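Local coordinates for protein putative metal-dependent phosphoesterase (Bifidobacterium adolescentis, PDB 3O0F) that is a metal-dependent phosphoesterase of the PHP family that binds iron, zinc and adenosine monophosphate and may act as a 5'-3' exonuclease, at residues T32-A37 and E64-P69; Q123-T128 and A156-T161; D130-Q135 and A150-A155. All blocks are in the same frame, centred on the assembly; numbering follows the deposited sequence.

Contact 1: T32-A37 and E64-P69; sequences TLVEQA and EEIGLP. With EDO (1,2-ethanediol), chain G.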
# COMPACT_ATOMS: atom_id res chain seq x y z
N THR A 32 8.05 -4.44 -14.92
CA THR A 32 6.78 -4.97 -15.47
C THR A 32 5.63 -3.98 -15.21
O THR A 32 4.83 -3.69 -16.12
CB THR A 32 6.48 -6.35 -14.96
OG1 THR A 32 7.49 -7.22 -15.48
CG2 THR A 32 5.06 -6.85 -15.40
N LEU A 33 5.59 -3.42 -14.00
CA LEU A 33 4.59 -2.43 -13.68
C LEU A 33 4.61 -1.25 -14.65
O LEU A 33 3.57 -0.87 -15.17
CB LEU A 33 4.75 -1.97 -12.23
CG LEU A 33 4.02 -0.68 -11.80
CD1 LEU A 33 2.48 -0.87 -11.86
CD2 LEU A 33 4.46 -0.33 -10.42
N VAL A 34 5.79 -0.71 -14.91
CA VAL A 34 5.93 0.46 -15.77
C VAL A 34 5.58 0.16 -17.21
O VAL A 34 4.87 0.94 -17.86
CB VAL A 34 7.37 1.10 -15.65
CG1 VAL A 34 7.57 2.14 -16.74
CG2 VAL A 34 7.59 1.64 -14.22
N GLU A 35 6.08 -0.97 -17.71
CA GLU A 35 5.81 -1.44 -19.07
C GLU A 35 4.31 -1.64 -19.28
O GLU A 35 3.76 -1.19 -20.27
CB GLU A 35 6.51 -2.79 -19.30
CG GLU A 35 6.06 -3.53 -20.59
CD GLU A 35 5.71 -5.01 -20.38
OE1 GLU A 35 5.79 -5.54 -19.24
OE2 GLU A 35 5.33 -5.67 -21.35
N GLN A 36 3.67 -2.31 -18.34
CA GLN A 36 2.23 -2.57 -18.46
C GLN A 36 1.39 -1.29 -18.32
O GLN A 36 0.46 -1.09 -19.09
CB GLN A 36 1.77 -3.62 -17.46
CG GLN A 36 2.35 -5.03 -17.80
CD GLN A 36 1.77 -6.12 -16.87
OE1 GLN A 36 1.11 -5.81 -15.88
NE2 GLN A 36 2.00 -7.39 -17.22
N ALA A 37 1.75 -0.42 -17.38
CA ALA A 37 1.04 0.83 -17.21
C ALA A 37 1.06 1.67 -18.50
O ALA A 37 0.05 2.24 -18.88
CB ALA A 37 1.61 1.64 -16.01
N GLU A 64 12.45 5.70 -16.81
CA GLU A 64 13.33 6.43 -17.73
C GLU A 64 13.54 5.66 -19.01
O GLU A 64 13.57 6.26 -20.06
CB GLU A 64 14.68 6.74 -17.08
CG GLU A 64 14.61 7.90 -16.08
CD GLU A 64 15.81 7.95 -15.14
OE1 GLU A 64 16.60 6.97 -15.13
OE2 GLU A 64 15.95 8.95 -14.39
N GLU A 65 13.75 4.35 -18.92
CA GLU A 65 13.93 3.53 -20.11
C GLU A 65 12.66 3.42 -20.94
O GLU A 65 12.71 3.55 -22.14
CB GLU A 65 14.49 2.14 -19.77
CG GLU A 65 14.32 1.11 -20.88
N ILE A 66 11.51 3.24 -20.29
CA ILE A 66 10.25 3.01 -21.01
C ILE A 66 9.55 4.31 -21.39
O ILE A 66 8.77 4.35 -22.34
CB ILE A 66 9.34 2.04 -20.18
CG1 ILE A 66 10.00 0.65 -20.16
CG2 ILE A 66 7.92 1.98 -20.68
CD1 ILE A 66 9.69 -0.16 -18.90
N GLY A 67 9.82 5.40 -20.66
CA GLY A 67 9.24 6.70 -20.98
C GLY A 67 7.82 6.83 -20.41
O GLY A 67 6.88 7.16 -21.12
N LEU A 68 7.66 6.55 -19.12
CA LEU A 68 6.40 6.76 -18.45
C LEU A 68 6.70 7.44 -17.14
O LEU A 68 7.46 6.89 -16.34
CB LEU A 68 5.66 5.45 -18.20
CG LEU A 68 4.29 5.60 -17.55
CD1 LEU A 68 3.26 6.06 -18.56
CD2 LEU A 68 3.92 4.28 -16.92
N PRO A 69 6.09 8.59 -16.92
CA PRO A 69 6.19 9.33 -15.66
C PRO A 69 5.86 8.43 -14.48
O PRO A 69 4.89 7.65 -14.53
CB PRO A 69 5.10 10.41 -15.81
CG PRO A 69 4.91 10.56 -17.27
CD PRO A 69 5.18 9.24 -17.87
C1 EDO G . -2.98 -5.91 -15.32
O1 EDO G . -3.87 -6.00 -14.15
C2 EDO G . -2.22 -7.19 -15.64
O2 EDO G . -1.10 -7.42 -14.73
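Val34 turns CG1 anti to its own backbone N (chi1 169°), which sends that methyl toward Ile66 and Leu68. Ile66 has CG1 beside its backbone N (chi1 -69°), and an extended chi2 carries CD1 out to the helix of Val34. The two side chains meet at a slant, with Val34 CG1 3.8 Å from Ile66 CD1. The same Val34 methyl lies 4.1 Å from Leu68 CB, so it sits between two residues of the other segment. Ile66 CD1 also reaches the backbone of the facing helix, 3.9 Å from Glu35 N. Leu68 works one turn further along. Its CD2 rests 3.6 Å from Ala37 CB and equally close to Val34 O.

The contact joins helix 30-39 to the end of helix 56-66 and the turn that follows. These are the helices of successive beta-alpha-beta crossovers, which link the parallel strands 15-19, 44-47 and 70-80. Gly67, with positive phi, ends the helix and lets the chain swing round to Leu68. The backbone of Pro69 then bonds to Val45. Ala37 and Leu68 both also touch Val45, so the two helices pack together beside strand 44-47, the second strand of the sheet.

On another side of helix 30-39, Gln36 OE1 accepts a hydrogen bond of 3.0 Å from O2 of a 1,2-ethanediol, probably from the crystallisation liquor. Glu35 gives this contact little more than its CB.

No hydrogen bond crosses between the segments. The join rests on apolar packing, while the Glu35 carboxylate, in the modelled conformer, forms a salt bridge with Lys39.

Contact 2: Q123-T128 and A156-T161; sequences QDFPIT and AGVYET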
# COMPACT_ATOMS: atom_id res chain seq x y z
N GLN A 123 1.89 -26.44 12.64
CA GLN A 123 1.34 -27.53 13.45
C GLN A 123 0.18 -28.16 12.73
O GLN A 123 -0.07 -29.32 12.89
CB GLN A 123 0.80 -27.03 14.80
CG GLN A 123 1.76 -26.17 15.61
CD GLN A 123 3.10 -26.83 15.80
OE1 GLN A 123 3.18 -28.01 16.16
NE2 GLN A 123 4.17 -26.09 15.56
N ASP A 124 -0.57 -27.38 11.96
CA ASP A 124 -1.79 -27.89 11.33
C ASP A 124 -1.75 -28.01 9.81
O ASP A 124 -2.62 -28.63 9.24
CB ASP A 124 -2.98 -27.02 11.73
CG ASP A 124 -3.20 -27.00 13.23
OD1 ASP A 124 -2.80 -27.98 13.88
OD2 ASP A 124 -3.74 -26.02 13.76
N PHE A 125 -0.75 -27.39 9.17
CA PHE A 125 -0.68 -27.35 7.70
C PHE A 125 0.72 -27.73 7.22
O PHE A 125 1.70 -27.52 7.92
CB PHE A 125 -1.02 -25.95 7.18
CG PHE A 125 -2.45 -25.54 7.40
CD1 PHE A 125 -3.45 -25.95 6.54
CD2 PHE A 125 -2.79 -24.70 8.47
CE1 PHE A 125 -4.78 -25.55 6.74
CE2 PHE A 125 -4.12 -24.29 8.68
CZ PHE A 125 -5.12 -24.73 7.82
N PRO A 126 0.83 -28.23 5.99
CA PRO A 126 2.17 -28.58 5.49
C PRO A 126 2.89 -27.35 4.93
O PRO A 126 2.99 -27.20 3.71
CB PRO A 126 1.87 -29.59 4.39
CG PRO A 126 0.54 -29.11 3.82
CD PRO A 126 -0.22 -28.50 4.99
N ILE A 127 3.36 -26.49 5.83
CA ILE A 127 4.13 -25.28 5.49
C ILE A 127 5.30 -25.19 6.46
O ILE A 127 5.18 -25.58 7.62
CB ILE A 127 3.28 -24.01 5.63
CG1 ILE A 127 2.44 -23.80 4.37
CG2 ILE A 127 4.17 -22.77 5.85
CD1 ILE A 127 3.26 -23.52 3.15
N THR A 128 6.42 -24.68 5.97
CA THR A 128 7.60 -24.42 6.81
C THR A 128 8.00 -22.99 6.57
O THR A 128 7.54 -22.35 5.61
CB THR A 128 8.77 -25.37 6.43
OG1 THR A 128 9.18 -25.11 5.07
CG2 THR A 128 8.35 -26.88 6.56
N ALA A 156 1.74 -25.11 -1.65
CA ALA A 156 1.66 -26.41 -0.97
C ALA A 156 0.37 -27.15 -1.31
O ALA A 156 0.20 -28.31 -0.93
CB ALA A 156 1.78 -26.22 0.55
N GLY A 157 -0.56 -26.48 -1.98
CA GLY A 157 -1.77 -27.11 -2.47
C GLY A 157 -2.95 -27.05 -1.51
O GLY A 157 -3.96 -27.70 -1.75
N VAL A 158 -2.83 -26.27 -0.44
CA VAL A 158 -3.88 -26.23 0.58
C VAL A 158 -5.08 -25.41 0.12
O VAL A 158 -6.21 -25.71 0.52
CB VAL A 158 -3.36 -25.65 1.91
CG1 VAL A 158 -4.50 -25.56 2.96
CG2 VAL A 158 -2.21 -26.49 2.45
N TYR A 159 -4.82 -24.36 -0.67
CA TYR A 159 -5.87 -23.45 -1.21
C TYR A 159 -5.66 -23.22 -2.71
O TYR A 159 -4.55 -23.38 -3.19
CB TYR A 159 -5.86 -22.10 -0.48
CG TYR A 159 -6.20 -22.17 0.99
CD1 TYR A 159 -7.51 -22.39 1.42
CD2 TYR A 159 -5.20 -21.96 1.95
CE1 TYR A 159 -7.82 -22.43 2.80
CE2 TYR A 159 -5.50 -22.01 3.32
CZ TYR A 159 -6.82 -22.25 3.73
OH TYR A 159 -7.09 -22.31 5.06
N GLU A 160 -6.71 -22.84 -3.44
CA GLU A 160 -6.59 -22.63 -4.90
C GLU A 160 -5.95 -21.25 -5.21
O GLU A 160 -5.07 -21.14 -6.06
CB GLU A 160 -7.95 -22.74 -5.62
N THR A 161 -6.42 -20.23 -4.49
CA THR A 161 -5.98 -18.84 -4.71
C THR A 161 -5.45 -18.23 -3.40
O THR A 161 -5.74 -18.71 -2.31
CB THR A 161 -7.17 -17.99 -5.27
OG1 THR A 161 -6.68 -16.77 -5.83
CG2 THR A 161 -8.16 -17.65 -4.23
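Apolar packing makes up most of this contact, and Val158 is central to it. Its two methyls split between neighbouring residues of the facing segment. CG1, anti to the backbone N (chi1 177°), lies 3.8 Å from Phe125 CD1 and as close to CE1. CG2 lies 3.8 Å from Pro126 CD. Val158 and Phe125 cross at about a right angle. Further along, in the modelled conformer, a bent Ile127 chain brings CD1 to 4.0 Å from Ala156 CB.

Aromatic contact is looser. Phe125 CZ comes only to 4.2 Å from Tyr159 OH, and the two side chains run roughly perpendicular. That hydroxyl is engaged by Asp168 and by the backbone N of Ala169. Within segment 156-161, the Val158 CG1 that meets Phe125 also sits over one face of the Tyr159 ring, 3.7 Å above the plane and shifted toward the rim.

Backbone structure sets both sides. Pro126 is the centre of an inverse gamma turn, and its O meets Ala156 CB at 3.5 Å. Gly157 closes helix 146-155 with a Schellman motif, which leads the chain on to Val158. Leu153 of that helix touches Phe125, Ile127 and Tyr159, so it packs against both segments.

The contact thus ties the turn after helix 97-124 to the loop before helix 162-166. No hydrogen bond joins the segments, so their cohesion comes from van der Waals packing near the protein surface.

Contact 3: D130-Q135 and A150-A155; sequences DDVLAQ and ADALVA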
# COMPACT_ATOMS: atom_id res chain seq x y z
N ASP A 130 10.75 -22.08 5.41
CA ASP A 130 11.35 -22.07 4.07
C ASP A 130 10.37 -22.03 2.90
O ASP A 130 10.70 -21.52 1.83
CB ASP A 130 12.26 -23.28 3.85
CG ASP A 130 13.57 -23.19 4.61
OD1 ASP A 130 13.87 -22.11 5.16
OD2 ASP A 130 14.31 -24.21 4.64
N ASP A 131 9.19 -22.61 3.05
CA ASP A 131 8.21 -22.51 1.98
C ASP A 131 7.77 -21.04 1.85
O ASP A 131 7.59 -20.52 0.74
CB ASP A 131 7.00 -23.41 2.26
CG ASP A 131 7.39 -24.88 2.43
OD1 ASP A 131 8.43 -25.31 1.87
OD2 ASP A 131 6.65 -25.60 3.15
N VAL A 132 7.67 -20.35 2.98
CA VAL A 132 7.30 -18.92 2.95
C VAL A 132 8.43 -18.10 2.37
O VAL A 132 8.21 -17.24 1.50
CB VAL A 132 6.91 -18.38 4.33
CG1 VAL A 132 6.55 -16.88 4.24
CG2 VAL A 132 5.75 -19.19 4.91
N LEU A 133 9.64 -18.35 2.85
CA LEU A 133 10.82 -17.68 2.32
C LEU A 133 10.91 -17.88 0.80
O LEU A 133 11.31 -16.97 0.10
CB LEU A 133 12.10 -18.15 3.01
CG LEU A 133 12.41 -17.62 4.41
CD1 LEU A 133 13.81 -18.10 4.85
CD2 LEU A 133 12.30 -16.09 4.49
N ALA A 134 10.50 -19.04 0.30
CA ALA A 134 10.43 -19.25 -1.16
C ALA A 134 9.49 -18.30 -1.90
O ALA A 134 9.67 -18.09 -3.11
CB ALA A 134 10.11 -20.74 -1.51
N GLN A 135 8.52 -17.70 -1.19
CA GLN A 135 7.54 -16.80 -1.83
C GLN A 135 7.92 -15.31 -1.70
O GLN A 135 7.25 -14.44 -2.27
CB GLN A 135 6.13 -17.00 -1.23
CG GLN A 135 5.53 -18.38 -1.42
CD GLN A 135 5.41 -18.79 -2.89
OE1 GLN A 135 5.08 -17.98 -3.74
NE2 GLN A 135 5.70 -20.05 -3.18
N ALA A 150 0.03 -16.86 2.65
CA ALA A 150 -1.05 -17.34 1.76
C ALA A 150 -0.45 -17.99 0.53
O ALA A 150 -0.84 -19.10 0.16
CB ALA A 150 -1.99 -16.20 1.37
N ASP A 151 0.51 -17.32 -0.11
CA ASP A 151 1.20 -17.88 -1.27
C ASP A 151 1.84 -19.24 -0.99
O ASP A 151 1.78 -20.14 -1.83
CB ASP A 151 2.27 -16.91 -1.80
CG ASP A 151 1.67 -15.63 -2.43
OD1 ASP A 151 0.44 -15.62 -2.74
OD2 ASP A 151 2.45 -14.63 -2.61
N ALA A 152 2.50 -19.39 0.16
CA ALA A 152 3.13 -20.67 0.49
C ALA A 152 2.05 -21.77 0.62
O ALA A 152 2.29 -22.92 0.21
CB ALA A 152 3.97 -20.56 1.75
N LEU A 153 0.87 -21.40 1.13
CA LEU A 153 -0.23 -22.36 1.33
C LEU A 153 -0.86 -22.72 0.00
O LEU A 153 -1.40 -23.81 -0.14
CB LEU A 153 -1.32 -21.83 2.30
CG LEU A 153 -0.93 -21.77 3.77
CD1 LEU A 153 -1.80 -20.78 4.53
CD2 LEU A 153 -0.92 -23.14 4.44
N VAL A 154 -0.78 -21.82 -0.98
CA VAL A 154 -1.22 -22.14 -2.35
C VAL A 154 -0.16 -23.02 -3.04
O VAL A 154 -0.51 -24.04 -3.63
CB VAL A 154 -1.53 -20.86 -3.18
CG1 VAL A 154 -1.80 -21.22 -4.66
CG2 VAL A 154 -2.69 -20.09 -2.54
N ALA A 155 1.13 -22.68 -2.91
CA ALA A 155 2.21 -23.55 -3.46
C ALA A 155 2.21 -24.97 -2.89
O ALA A 155 2.66 -25.92 -3.55
CB ALA A 155 3.57 -22.92 -3.26
O HOH W 1 4.82 -14.16 -3.61
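Gln135 lies obliquely across Asp151, with its methylene groups against the helix of Asp151 and Ala152. A bend at chi2 (-58°) folds the chain over that surface. Its CG sits 3.6 Å from Ala152 N and about as near to Asp151 CB. The amide end then spans one helical turn. OE1 is 3.6 Å from Asp151 CB, while NE2 is 3.6 Å from Ala155 CB. These are packing contacts, and none is a hydrogen bond. The amide and the carboxylate of Asp151 are turned 75° apart, so the two flat groups do not stack.

Asp151 directs its carboxylate to other partners. OD1 forms a salt bridge with Arg162, a residue that binds adenosine monophosphate. The salt bridge probably helps to position this arginine, with Asp151 in the second shell. A water lies 2.6 Å from Asp151 OD2 and 2.8 Å from Gln135 O and can donate to either. It has more acceptors in reach than protons, so the two bonds need not hold at once. It can bridge the segments, which have no direct hydrogen bond.

In the PHP domain the short helix 129-133 and the turn after it pack here on helix 146-155. The first residue of that longer helix, Arg146, also binds the nucleotide.

The small Ala152 lets the backbones come close. Val132 and Ala152 have their CA atoms 5.1 Å apart, and Ala152 CB is 3.9 Å from Val132 CG2. The same CB meets the backbone of Asp131, at 3.8 Å from its O. Asp131 itself adds CB to the edge of this patch. Its OD2 turns back to accept a hydrogen bond from the backbone N of Thr128, the N-cap residue. This is the return bond of a capping box at the start of helix 129-133.

How the contacts relate
Contacts 2 and 3 form one continuous patch, with centres 8 Å apart. Val158 N probably hydrogen bonds to Leu153 O at 2.9 Å. Helix 146-155 supplies one side of contact 3 and leads directly into contact 2. Contact 1 stands apart: its nearest atoms are about 15 Å from contact 3 and about 17 Å from contact 2. Contact 3 comes closer to the nucleotide than contact 2, with the Asp151 side chain about 7 Å from adenosine monophosphate and about 10 Å from zinc. Tyr159 of contact 2 is about 10 Å from the nucleotide. In contact 1, the Ala37 side chain is about 12 Å from that of iron-binding His18.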